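Local coordinates for protein citrate synthase (Sulfolobus solfataricus, PDB 1O7X) that is a citrate synthase family enzyme, a largely helical protein that assembles as two copies of the chain, with only a little beta structure, at residues A[20-23]-A[24-27]. Sequence-based numbering, arbitrary orientation.
Sequences FIDG and EKGI
D22 and I27 close a tight beta-hairpin as an antiparallel hydrogen-bonded pair: D22 N gives its hydrogen to I27 O at 2.9 Å, and I27 N returns one to D22 O at 3.0 Å. G26 N reaches the same D22 O more weakly, so G26 and I27 both face D22 in a G1 beta bulge. The bulge turns the backbone to a positive phi (68°) at G26, which glycine adopts more easily than residues with a side chain.

The aspartate also organises the turn, its short side chain letting the carboxylate reach back to the N-H groups there. With CG anti to the backbone N (chi1 -173°), D22 OD1 takes the K25 N-H at 3.2 Å, nearly straight at 167° but from above the carboxylate plane; E24 N adds a weak bond. K25, long and positively charged, passes obliquely across the carboxylate, its NZ ending 3.9 Å from D22 OD2, a long salt bridge. Branched I27 shares D22's face of the hairpin, CD1 flanking both CB and the carboxylate.

The hairpin joins strands 19-22 and 27-30 of a sheet continued by 33-34; I21 rests on loop residues H183, V260 and Y261, while the F20 ring meets Y363 of the second subunit.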
ATOM      1  N   PHE A  20     -23.726  -4.703   6.007  1.00 37.34           N
ATOM      2  CA  PHE A  20     -24.367  -4.353   7.278  1.00 37.87           C
ATOM      3  C   PHE A  20     -24.189  -5.491   8.272  1.00 36.95           C
ATOM      4  O   PHE A  20     -24.362  -6.669   7.959  1.00 36.13           O
ATOM      5  CB  PHE A  20     -25.822  -3.953   7.020  1.00 39.61           C
ATOM      6  CG  PHE A  20     -26.587  -3.883   8.314  1.00 41.21           C
ATOM      7  CD1 PHE A  20     -26.461  -2.787   9.147  1.00 41.43           C
ATOM      8  CD2 PHE A  20     -27.378  -4.962   8.697  1.00 41.66           C
ATOM      9  CE1 PHE A  20     -27.135  -2.765  10.359  1.00 41.97           C
ATOM     10  CE2 PHE A  20     -28.061  -4.934   9.899  1.00 42.05           C
ATOM     11  CZ  PHE A  20     -27.937  -3.831  10.725  1.00 42.36           C
ATOM     12  N   ILE A  21     -23.738  -5.148   9.469  1.00 37.20           N
ATOM     13  CA  ILE A  21     -23.464  -6.109  10.518  1.00 37.78           C
ATOM     14  C   ILE A  21     -24.239  -5.753  11.775  1.00 38.84           C
ATOM     15  O   ILE A  21     -24.330  -4.583  12.082  1.00 38.79           O
ATOM     16  CB  ILE A  21     -21.973  -6.162  10.887  1.00 36.97           C
ATOM     17  CG1 ILE A  21     -21.201  -6.904   9.790  1.00 37.97           C
ATOM     18  CG2 ILE A  21     -21.766  -6.855  12.220  1.00 35.68           C
ATOM     19  CD1 ILE A  21     -19.890  -6.264   9.401  1.00 37.97           C
ATOM     20  N   ASP A  22     -24.785  -6.767  12.428  1.00 41.13           N
ATOM     21  CA  ASP A  22     -25.505  -6.577  13.688  1.00 43.71           C
ATOM     22  C   ASP A  22     -24.803  -7.487  14.696  1.00 44.56           C
ATOM     23  O   ASP A  22     -24.936  -8.691  14.496  1.00 44.73           O
ATOM     24  CB  ASP A  22     -26.975  -6.888  13.539  1.00 45.08           C
ATOM     25  CG  ASP A  22     -27.810  -6.550  14.758  1.00 46.04           C
ATOM     26  OD1 ASP A  22     -27.340  -6.715  15.899  1.00 45.73           O
ATOM     27  OD2 ASP A  22     -28.960  -6.119  14.522  1.00 47.44           O
ATOM     28  N   GLY A  23     -23.980  -6.984  15.599  1.00 46.20           N
ATOM     29  CA  GLY A  23     -23.179  -7.828  16.448  1.00 49.57           C
ATOM     30  C   GLY A  23     -23.817  -8.453  17.674  1.00 52.27           C
ATOM     31  O   GLY A  23     -23.172  -9.236  18.391  1.00 51.71           O
ATOM     32  N   GLU A  24     -25.067  -8.097  17.950  1.00 54.32           N
ATOM     33  CA  GLU A  24     -25.844  -8.625  19.053  1.00 55.67           C
ATOM     34  C   GLU A  24     -26.682  -9.804  18.555  1.00 54.98           C
ATOM     35  O   GLU A  24     -26.755 -10.874  19.127  1.00 55.24           O
ATOM     36  CB  GLU A  24     -26.826  -7.564  19.537  1.00 58.12           C
ATOM     37  CG  GLU A  24     -26.212  -6.461  20.362  1.00 61.39           C
ATOM     38  CD  GLU A  24     -27.233  -5.548  21.012  1.00 63.34           C
ATOM     39  OE1 GLU A  24     -28.458  -5.723  20.838  1.00 63.75           O
ATOM     40  OE2 GLU A  24     -26.755  -4.623  21.717  1.00 65.20           O
ATOM     41  N   LYS A  25     -27.293  -9.581  17.405  1.00 54.69           N
ATOM     42  CA  LYS A  25     -28.147 -10.543  16.753  1.00 54.94           C
ATOM     43  C   LYS A  25     -27.375 -11.476  15.834  1.00 54.31           C
ATOM     44  O   LYS A  25     -27.912 -12.479  15.350  1.00 55.25           O
ATOM     45  CB  LYS A  25     -29.190  -9.802  15.897  1.00 56.19           C
ATOM     46  CG  LYS A  25     -29.893  -8.682  16.656  1.00 57.87           C
ATOM     47  CD  LYS A  25     -31.048  -8.108  15.850  1.00 59.06           C
ATOM     48  CE  LYS A  25     -31.428  -6.713  16.331  1.00 59.78           C
ATOM     49  NZ  LYS A  25     -32.697  -6.266  15.679  1.00 60.38           N
ATOM     50  N   GLY A  26     -26.134 -11.117  15.520  1.00 52.48           N
ATOM     51  CA  GLY A  26     -25.347 -11.924  14.593  1.00 50.13           C
ATOM     52  C   GLY A  26     -25.926 -11.862  13.188  1.00 48.52           C
ATOM     53  O   GLY A  26     -26.060 -12.911  12.562  1.00 49.09           O
ATOM     54  N   ILE A  27     -26.245 -10.684  12.666  1.00 46.54           N
ATOM     55  CA  ILE A  27     -26.767 -10.560  11.310  1.00 44.81           C
ATOM     56  C   ILE A  27     -25.735  -9.969  10.336  1.00 42.22           C
ATOM     57  O   ILE A  27     -25.300  -8.828  10.484  1.00 40.71           O
ATOM     58  CB  ILE A  27     -28.010  -9.652  11.216  1.00 45.26           C
ATOM     59  CG1 ILE A  27     -28.942  -9.824  12.410  1.00 46.39           C
ATOM     60  CG2 ILE A  27     -28.791  -9.891   9.934  1.00 45.24           C
ATOM     61  CD1 ILE A  27     -29.811  -8.595  12.649  1.00 47.98           C
TER